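Local coordinates for lipoprotein (Colwellia psychrerythraea, PDB 3O0Y) that is of unknown function but, as a putative lipoprotein of the DUF885 family, may be related to the peptidases of clan MA, at residues 213-218 with 249-254; 165-170 with 221-226; 205-210 with 259-264. All coordinates share one frame; numbering follows the deposited sequence.

Interaction 1 of 3, residues 213-218 with 249-254; sequences GSAEQH and KVSQVV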
loop_
_atom_site.group_PDB
_atom_site.type_symbol
_atom_site.label_atom_id
_atom_site.label_comp_id
_atom_site.label_asym_id
_atom_site.label_seq_id
_atom_site.Cartn_x
_atom_site.Cartn_y
_atom_site.Cartn_z
ATOM N N GLY A 213 21.665 12.459 -12.434
ATOM C CA GLY A 213 22.344 13.643 -11.900
ATOM C C GLY A 213 23.646 13.292 -11.244
ATOM O O GLY A 213 24.020 12.118 -11.131
ATOM N N SER A 214 24.399 14.300 -10.820
ATOM C CA SER A 214 25.695 13.996 -10.204
ATOM C C SER A 214 25.441 13.364 -8.841
ATOM O O SER A 214 24.491 13.713 -8.154
ATOM C CB SER A 214 26.541 15.266 -10.001
ATOM O OG SER A 214 25.801 16.188 -9.198
ATOM N N ALA A 215 26.380 12.539 -8.425
ATOM C CA ALA A 215 26.289 11.867 -7.116
ATOM C C ALA A 215 26.225 12.892 -5.988
ATOM O O ALA A 215 25.490 12.701 -5.017
ATOM C CB ALA A 215 27.474 10.951 -6.920
ATOM N N GLU A 216 26.978 14.000 -6.128
ATOM C CA GLU A 216 27.070 15.028 -5.079
ATOM C C GLU A 216 25.758 15.713 -4.874
ATOM O O GLU A 216 25.538 16.360 -3.837
ATOM C CB GLU A 216 28.097 16.139 -5.424
ATOM C CG GLU A 216 29.528 15.674 -5.674
ATOM C CD GLU A 216 29.731 14.669 -6.859
ATOM O OE1 GLU A 216 28.973 14.702 -7.854
ATOM O OE2 GLU A 216 30.676 13.831 -6.778
ATOM N N GLN A 217 24.860 15.620 -5.862
ATOM C CA GLN A 217 23.551 16.252 -5.732
ATOM C C GLN A 217 22.383 15.245 -5.622
ATOM O O GLN A 217 21.190 15.636 -5.599
ATOM C CB GLN A 217 23.316 17.259 -6.848
ATOM C CG GLN A 217 24.110 18.630 -6.646
ATOM C CD GLN A 217 23.676 19.363 -5.360
ATOM O OE1 GLN A 217 22.470 19.382 -4.999
ATOM N NE2 GLN A 217 24.664 19.911 -4.625
ATOM N N HIS A 218 22.739 14.002 -5.355
ATOM C CA HIS A 218 21.741 12.955 -5.271
ATOM C C HIS A 218 20.856 13.170 -4.026
ATOM O O HIS A 218 21.323 13.650 -2.955
ATOM C CB HIS A 218 22.411 11.595 -5.207
ATOM C CG HIS A 218 21.475 10.465 -5.485
ATOM N ND1 HIS A 218 20.736 9.844 -4.487
ATOM C CD2 HIS A 218 21.145 9.858 -6.654
ATOM C CE1 HIS A 218 19.965 8.920 -5.052
ATOM N NE2 HIS A 218 20.191 8.907 -6.364
ATOM N N LYS A 249 30.109 7.080 -0.667
ATOM C CA LYS A 249 29.334 5.847 -0.894
ATOM C C LYS A 249 28.418 5.949 -2.099
ATOM O O LYS A 249 28.221 4.970 -2.825
ATOM C CB LYS A 249 28.521 5.455 0.331
ATOM C CG LYS A 249 29.314 5.178 1.594
ATOM C CD LYS A 249 30.268 4.053 1.425
ATOM C CE LYS A 249 30.951 3.718 2.755
ATOM N NZ LYS A 249 31.991 2.692 2.561
ATOM N N VAL A 250 27.789 7.086 -2.271
ATOM C CA VAL A 250 26.805 7.254 -3.357
ATOM C C VAL A 250 27.566 7.116 -4.678
ATOM O O VAL A 250 27.136 6.376 -5.591
ATOM C CB VAL A 250 26.060 8.575 -3.266
ATOM C CG1 VAL A 250 25.234 8.884 -4.555
ATOM C CG2 VAL A 250 25.120 8.625 -2.024
ATOM N N SER A 251 28.707 7.811 -4.788
ATOM C CA SER A 251 29.498 7.812 -6.011
ATOM C C SER A 251 30.128 6.490 -6.278
ATOM O O SER A 251 30.160 6.001 -7.423
ATOM C CB SER A 251 30.617 8.874 -5.906
ATOM O OG SER A 251 31.403 8.838 -7.072
ATOM N N GLN A 252 30.701 5.904 -5.252
ATOM C CA GLN A 252 31.506 4.719 -5.453
ATOM C C GLN A 252 30.765 3.383 -5.380
ATOM O O GLN A 252 31.244 2.365 -5.953
ATOM C CB GLN A 252 32.637 4.705 -4.450
ATOM C CG GLN A 252 33.567 5.923 -4.611
ATOM C CD GLN A 252 34.516 6.106 -3.433
ATOM O OE1 GLN A 252 34.775 5.174 -2.670
ATOM N NE2 GLN A 252 35.073 7.323 -3.306
ATOM N N VAL A 253 29.656 3.378 -4.630
ATOM C CA VAL A 253 28.949 2.124 -4.383
ATOM C C VAL A 253 27.529 2.188 -5.011
ATOM O O VAL A 253 27.201 1.345 -5.852
ATOM C CB VAL A 253 28.912 1.763 -2.937
ATOM C CG1 VAL A 253 28.290 0.380 -2.783
ATOM C CG2 VAL A 253 30.387 1.716 -2.345
ATOM N N VAL A 254 26.738 3.205 -4.671
ATOM C CA VAL A 254 25.347 3.257 -5.123
ATOM C C VAL A 254 25.241 3.374 -6.610
ATOM O O VAL A 254 24.503 2.591 -7.233
ATOM C CB VAL A 254 24.553 4.377 -4.440
ATOM C CG1 VAL A 254 23.112 4.443 -4.965
ATOM C CG2 VAL A 254 24.575 4.105 -2.875
#
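Ala-215 and His-218, in the connection between helices 197-210 and 219-228, meet Val-250 and Ser-251 on the long helix 236-268 by van der Waals contact, mostly carbon on carbon. The methyl of Ala-215 reaches the helix. Its CB lies 3.8 Å from Ser-251 CA, so it rests on the helix backbone as well as on side chains. The same CB is 3.9 Å from Val-250 CG1, and Ser-251 contributes its CB rather than its hydroxyl. Val-250 CG1 is the shared surface on the helix side: besides the alanine methyl it touches the Ala-215 carbonyl oxygen, and it lies 4.0 Å from His-218 CB. With CG1 anti to the backbone N (chi1 169°), this methyl is turned to the loop.

Hydrogen bonds within each segment shape the two surfaces. In the loop, a short 3-10 turn carries Gln-217 N to Ser-214 O and His-218 N to Ala-215 O (3.1 Å), which sets Ala-215 and His-218 on the same side, facing the helix. On the helix, Lys-249 O accepts from both Val-253 N and Val-254 N, the second bond (3.0 Å) marking a wider pi-type turn directly at the contact. The imidazole of His-218 is engaged beyond the contact: its ND1 binds Phe-220 N and so caps the N-terminus of helix 219-228, while its ring meets those of Phe-220 and Phe-210. Phe-220 also packs on Val-250.

The chemistry divides the work: capping uses the nitrogen of His-218, and CB is what it presents to Val-250. Between these two segments the join therefore rests on burial and close fit of small aliphatic carbons; a polar tie comes one residue further along the helix, where Tyr-255 OH bonds Gly-213 O.

Interaction 2 of 3, residues 165-170 with 221-226; sequences LDYIVR and VNVFRE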
loop_
_atom_site.group_PDB
_atom_site.type_symbol
_atom_site.label_atom_id
_atom_site.label_comp_id
_atom_site.label_asym_id
_atom_site.label_seq_id
_atom_site.Cartn_x
_atom_site.Cartn_y
_atom_site.Cartn_z
ATOM N N LEU A 165 26.201 7.204 10.905
ATOM C CA LEU A 165 27.093 6.134 10.499
ATOM C C LEU A 165 26.270 4.902 10.058
ATOM O O LEU A 165 26.637 4.214 9.104
ATOM C CB LEU A 165 28.065 5.783 11.608
ATOM C CG LEU A 165 29.192 6.826 11.877
ATOM C CD1 LEU A 165 29.960 6.496 13.160
ATOM C CD2 LEU A 165 30.156 6.948 10.679
ATOM N N ASP A 166 25.144 4.640 10.693
ATOM C CA ASP A 166 24.251 3.570 10.163
ATOM C C ASP A 166 23.769 3.767 8.700
ATOM O O ASP A 166 23.642 2.799 7.890
ATOM C CB ASP A 166 23.012 3.413 11.018
ATOM C CG ASP A 166 23.286 2.881 12.436
ATOM O OD1 ASP A 166 24.355 2.322 12.693
ATOM O OD2 ASP A 166 22.404 3.086 13.320
ATOM N N TYR A 167 23.537 5.030 8.347
ATOM C CA TYR A 167 23.135 5.412 6.978
ATOM C C TYR A 167 24.272 5.143 6.001
ATOM O O TYR A 167 24.067 4.544 4.946
ATOM C CB TYR A 167 22.724 6.896 7.022
ATOM C CG TYR A 167 22.101 7.527 5.828
ATOM C CD1 TYR A 167 20.744 7.410 5.594
ATOM C CD2 TYR A 167 22.873 8.242 4.901
ATOM C CE1 TYR A 167 20.118 8.129 4.523
ATOM C CE2 TYR A 167 22.259 8.969 3.862
ATOM C CZ TYR A 167 20.908 8.852 3.648
ATOM O OH TYR A 167 20.302 9.520 2.610
ATOM N N ILE A 168 25.497 5.487 6.408
ATOM C CA ILE A 168 26.675 5.271 5.586
ATOM C C ILE A 168 26.938 3.797 5.340
ATOM O O ILE A 168 27.247 3.367 4.207
ATOM C CB ILE A 168 27.895 6.023 6.208
ATOM C CG1 ILE A 168 27.686 7.517 5.994
ATOM C CG2 ILE A 168 29.231 5.561 5.585
ATOM C CD1 ILE A 168 28.505 8.384 6.982
ATOM N N VAL A 169 26.846 3.041 6.416
ATOM C CA VAL A 169 27.074 1.600 6.382
ATOM C C VAL A 169 26.037 0.911 5.458
ATOM O O VAL A 169 26.364 -0.013 4.702
ATOM C CB VAL A 169 27.073 1.050 7.787
ATOM C CG1 VAL A 169 26.980 -0.450 7.775
ATOM C CG2 VAL A 169 28.372 1.564 8.509
ATOM N N ARG A 170 24.800 1.384 5.537
ATOM C CA ARG A 170 23.759 0.855 4.628
ATOM C C ARG A 170 24.068 1.137 3.171
ATOM O O ARG A 170 24.015 0.221 2.312
ATOM C CB ARG A 170 22.382 1.400 5.052
ATOM C CG ARG A 170 21.829 0.558 6.199
ATOM C CD ARG A 170 20.353 0.878 6.484
ATOM N NE ARG A 170 19.672 -0.211 7.202
ATOM C CZ ARG A 170 18.562 -0.053 7.909
ATOM N NH1 ARG A 170 17.945 1.120 7.962
ATOM N NH2 ARG A 170 18.022 -1.104 8.493
ATOM N N VAL A 221 22.361 12.240 -0.651
ATOM C CA VAL A 221 23.203 13.341 -0.085
ATOM C C VAL A 221 22.377 14.519 0.438
ATOM O O VAL A 221 22.589 14.994 1.554
ATOM C CB VAL A 221 24.162 13.882 -1.112
ATOM C CG1 VAL A 221 25.061 14.966 -0.439
ATOM C CG2 VAL A 221 24.967 12.727 -1.721
ATOM N N ASN A 222 21.459 15.035 -0.369
ATOM C CA ASN A 222 20.692 16.206 0.040
ATOM C C ASN A 222 19.806 15.987 1.283
ATOM O O ASN A 222 19.689 16.865 2.151
ATOM C CB ASN A 222 19.898 16.743 -1.168
ATOM C CG ASN A 222 20.789 17.393 -2.256
ATOM O OD1 ASN A 222 20.414 17.436 -3.438
ATOM N ND2 ASN A 222 21.902 17.924 -1.862
ATOM N N VAL A 223 19.172 14.810 1.379
ATOM C CA VAL A 223 18.460 14.457 2.578
ATOM C C VAL A 223 19.394 14.388 3.754
ATOM O O VAL A 223 19.099 14.874 4.826
ATOM C CB VAL A 223 17.751 13.075 2.389
ATOM C CG1 VAL A 223 17.234 12.601 3.767
ATOM C CG2 VAL A 223 16.634 13.254 1.276
ATOM N N PHE A 224 20.520 13.729 3.584
ATOM C CA PHE A 224 21.460 13.650 4.654
ATOM C C PHE A 224 21.917 15.068 5.085
ATOM O O PHE A 224 21.984 15.372 6.297
ATOM C CB PHE A 224 22.657 12.822 4.251
ATOM C CG PHE A 224 23.594 12.581 5.376
ATOM C CD1 PHE A 224 23.420 11.536 6.227
ATOM C CD2 PHE A 224 24.663 13.437 5.592
ATOM C CE1 PHE A 224 24.334 11.307 7.282
ATOM C CE2 PHE A 224 25.562 13.244 6.635
ATOM C CZ PHE A 224 25.401 12.198 7.484
ATOM N N ARG A 225 22.155 15.960 4.115
ATOM C CA ARG A 225 22.589 17.310 4.494
ATOM C C ARG A 225 21.524 18.010 5.331
ATOM O O ARG A 225 21.842 18.719 6.263
ATOM C CB ARG A 225 22.873 18.177 3.266
ATOM C CG ARG A 225 24.064 17.858 2.464
ATOM C CD ARG A 225 24.167 18.798 1.186
ATOM N NE ARG A 225 25.502 18.756 0.621
ATOM C CZ ARG A 225 25.804 18.300 -0.590
ATOM N NH1 ARG A 225 24.840 17.908 -1.462
ATOM N NH2 ARG A 225 27.076 18.308 -0.963
ATOM N N GLU A 226 20.262 17.883 4.948
ATOM C CA GLU A 226 19.202 18.573 5.649
ATOM C C GLU A 226 19.000 18.054 7.067
ATOM O O GLU A 226 18.860 18.836 8.014
ATOM C CB GLU A 226 17.873 18.514 4.891
ATOM C CG GLU A 226 16.715 19.047 5.810
ATOM C CD GLU A 226 15.422 19.505 5.101
ATOM O OE1 GLU A 226 15.340 19.448 3.835
ATOM O OE2 GLU A 226 14.482 19.928 5.839
#
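Tyr-167 of helix 161-172 reaches across to Phe-224 of helix 219-228, an aromatic contact between two helices in a helical part of the chain. Each ring has its CG anti to its own backbone N (chi1 -172° for the tyrosine), and both CB atoms point at the facing helix; the two side chains thus run antiparallel alongside one another.

From Tyr-167 CB the chain leads straight into the gap between the helices. The first ring atom to touch is CD2, on one flank, which lies 3.6 Å from Phe-224 CD1 and reaches CE1 of the same ring at 4.1 Å. Next along that flank, CE2 spans the base of the phenylalanine: it is 3.7 Å from Phe-224 CD1 and 3.9 Å from Phe-224 CB. The planes are inclined by 29°, close to parallel, but with centroids 5.4 Å apart the rings are displaced until little of either covers the other; contact is made by flanks rather than by a full stack.

Other helices enclose the pair: Met-152 of helix 144-154 packs against Tyr-167, and the neighbouring Ile-168 lies on Val-246 and Lys-249 of helix 236-268. Beyond the phenylalanine, the buried hydroxyl is not left without a partner, since it hydrogen-bonds to the carbonyl oxygen of Phe-220, one turn before Phe-224, and tethers the ring at its far end. At this same tip Val-223, the residue before Phe-224 and itself in touch with Gln-153, is a looser neighbour, with Tyr-167 OH 4.4 Å from Val-223 CB.

Interaction 3 of 3, residues 205-210 with 259-264; sequences KYLKGF and QSVEKA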
loop_
_atom_site.group_PDB
_atom_site.type_symbol
_atom_site.label_atom_id
_atom_site.label_comp_id
_atom_site.label_asym_id
_atom_site.label_seq_id
_atom_site.Cartn_x
_atom_site.Cartn_y
_atom_site.Cartn_z
ATOM N N LYS A 205 13.732 3.044 -16.937
ATOM C CA LYS A 205 13.630 4.475 -16.936
ATOM C C LYS A 205 13.897 4.959 -15.512
ATOM O O LYS A 205 14.585 5.980 -15.312
ATOM C CB LYS A 205 12.259 4.949 -17.405
ATOM C CG LYS A 205 11.993 6.443 -17.119
ATOM C CD LYS A 205 10.724 6.932 -17.845
ATOM C CE LYS A 205 10.228 8.278 -17.294
ATOM N NZ LYS A 205 8.757 8.463 -17.616
ATOM N N TYR A 206 13.346 4.253 -14.531
ATOM C CA TYR A 206 13.577 4.609 -13.115
ATOM C C TYR A 206 15.052 4.504 -12.758
ATOM O O TYR A 206 15.645 5.404 -12.162
ATOM C CB TYR A 206 12.758 3.699 -12.185
ATOM C CG TYR A 206 13.237 3.834 -10.741
ATOM C CD1 TYR A 206 12.850 4.907 -9.956
ATOM C CD2 TYR A 206 14.142 2.914 -10.194
ATOM C CE1 TYR A 206 13.329 5.051 -8.643
ATOM C CE2 TYR A 206 14.607 3.056 -8.885
ATOM C CZ TYR A 206 14.213 4.140 -8.135
ATOM O OH TYR A 206 14.697 4.243 -6.822
ATOM N N LEU A 207 15.643 3.372 -13.136
ATOM C CA LEU A 207 17.039 3.071 -12.792
ATOM C C LEU A 207 18.001 4.087 -13.454
ATOM O O LEU A 207 18.978 4.546 -12.828
ATOM C CB LEU A 207 17.401 1.661 -13.230
ATOM C CG LEU A 207 16.695 0.531 -12.478
ATOM C CD1 LEU A 207 16.917 -0.831 -13.143
ATOM C CD2 LEU A 207 17.137 0.489 -10.990
ATOM N N LYS A 208 17.735 4.417 -14.726
ATOM C CA LYS A 208 18.489 5.484 -15.410
ATOM C C LYS A 208 18.311 6.835 -14.702
ATOM O O LYS A 208 19.286 7.549 -14.476
ATOM C CB LYS A 208 18.028 5.604 -16.855
ATOM C CG LYS A 208 18.835 6.510 -17.694
ATOM C CD LYS A 208 18.299 6.557 -19.160
ATOM C CE LYS A 208 18.750 5.340 -19.945
ATOM N NZ LYS A 208 17.641 4.595 -20.674
ATOM N N GLY A 209 17.078 7.181 -14.386
ATOM C CA GLY A 209 16.755 8.426 -13.704
ATOM C C GLY A 209 17.478 8.538 -12.365
ATOM O O GLY A 209 17.915 9.656 -11.935
ATOM N N PHE A 210 17.660 7.394 -11.714
ATOM C CA PHE A 210 18.256 7.371 -10.329
ATOM C C PHE A 210 19.706 7.907 -10.272
ATOM O O PHE A 210 20.064 8.650 -9.317
ATOM C CB PHE A 210 18.173 5.947 -9.725
ATOM C CG PHE A 210 18.374 5.884 -8.216
ATOM C CD1 PHE A 210 17.311 6.068 -7.355
ATOM C CD2 PHE A 210 19.615 5.608 -7.682
ATOM C CE1 PHE A 210 17.494 5.932 -5.985
ATOM C CE2 PHE A 210 19.804 5.500 -6.325
ATOM C CZ PHE A 210 18.747 5.674 -5.477
ATOM N N GLN A 259 23.599 1.188 -11.888
ATOM C CA GLN A 259 24.015 1.033 -13.282
ATOM C C GLN A 259 24.064 -0.425 -13.690
ATOM O O GLN A 259 23.685 -0.761 -14.812
ATOM C CB GLN A 259 25.353 1.765 -13.497
ATOM C CG GLN A 259 25.084 3.318 -13.454
ATOM C CD GLN A 259 26.356 4.185 -13.249
ATOM O OE1 GLN A 259 26.257 5.400 -13.265
ATOM N NE2 GLN A 259 27.483 3.571 -12.959
ATOM N N SER A 260 24.563 -1.254 -12.792
ATOM C CA SER A 260 24.607 -2.696 -12.926
ATOM C C SER A 260 23.222 -3.286 -13.234
ATOM O O SER A 260 23.030 -4.194 -14.062
ATOM C CB SER A 260 24.971 -3.267 -11.540
ATOM O OG SER A 260 25.761 -4.367 -11.755
ATOM N N VAL A 261 22.271 -2.910 -12.389
ATOM C CA VAL A 261 20.899 -3.442 -12.581
ATOM C C VAL A 261 20.227 -2.940 -13.849
ATOM O O VAL A 261 19.507 -3.688 -14.527
ATOM C CB VAL A 261 20.032 -3.170 -11.342
ATOM C CG1 VAL A 261 18.672 -3.846 -11.489
ATOM C CG2 VAL A 261 20.787 -3.686 -10.103
ATOM N N GLU A 262 20.448 -1.662 -14.157
ATOM C CA GLU A 262 19.968 -1.070 -15.381
ATOM C C GLU A 262 20.436 -1.880 -16.588
ATOM O O GLU A 262 19.621 -2.304 -17.426
ATOM C CB GLU A 262 20.440 0.371 -15.451
ATOM C CG GLU A 262 19.874 1.176 -16.616
ATOM C CD GLU A 262 20.679 2.445 -16.860
ATOM O OE1 GLU A 262 21.264 3.000 -15.881
ATOM O OE2 GLU A 262 20.709 2.900 -18.021
ATOM N N LYS A 263 21.717 -2.196 -16.617
ATOM C CA LYS A 263 22.300 -2.944 -17.729
ATOM C C LYS A 263 21.708 -4.350 -17.779
ATOM O O LYS A 263 21.335 -4.815 -18.851
ATOM C CB LYS A 263 23.828 -3.002 -17.577
ATOM C CG LYS A 263 24.565 -3.788 -18.674
ATOM C CD LYS A 263 26.092 -3.633 -18.567
ATOM C CE LYS A 263 26.778 -4.412 -19.721
ATOM N NZ LYS A 263 28.179 -4.779 -19.373
ATOM N N ALA A 264 21.604 -5.023 -16.631
ATOM C CA ALA A 264 21.009 -6.362 -16.604
ATOM C C ALA A 264 19.582 -6.379 -17.154
ATOM O O ALA A 264 19.186 -7.303 -17.899
ATOM C CB ALA A 264 21.075 -6.953 -15.164
HETATM O O HOH W 1 21.495 3.873 -13.286
#
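Leu-207 and Lys-208 straddle Glu-262 where helix 197-210 runs roughly antiparallel to helix 236-268, the local axes 9.1 Å apart at an angle of 152°. Leu-207 turns inward, with CG anti to its carbonyl carbon (chi1 -68°). Its CD1 methyl rests on the opposing backbone, 3.8 Å from Glu-262 N, and also meets Val-261 CG1 at 3.9 Å. Leu-145 of helix 144-154 packs on both Leu-207 and Val-261.

On the more exposed flank, Glu-262 is extended beyond CG and crosses the lysine at a slant. Its carboxylate lies alongside Lys-208 from CA and CB, which CD and OE1 approach, out to CE, 3.7 Å from Glu-262 OE2. The amine bends past: NZ stays 4.4 Å from Glu-262 OE2, too far for a salt bridge, though the opposite charges probably still attract. With an alanine here instead of Glu-262, Lys-208 would probably be left without its nearby opposite charge and a bridging water would lose one of its two acceptors. That bridge employs the second carboxylate oxygen: one water donates to Leu-207 O at 2.6 Å and to Glu-262 OE1 at 2.7 Å.

Overall arrangement
The three contacts join segments of four helices, 161-172, 197-210, 219-228 and 236-268, and the loop 213-218; helix 236-268 serves both interaction 1 and interaction 3. Interactions 1 and 2 have centres 12 Å apart and touch directly: Glu-216 O and Arg-225 NH1, 2.9 Å apart, form a probable hydrogen bond between loop and helix 219-228. Interaction 3 lies 14 Å from interaction 1, centre to centre, and meets it where Phe-210 CE2 packs on Val-254 CG1 at 3.7 Å. Interactions 2 and 3 do not touch; their nearest atoms are about 9 Å apart. All three centres lie 24 to 29 Å from the centre of the chain, so this helical cluster is peripheral.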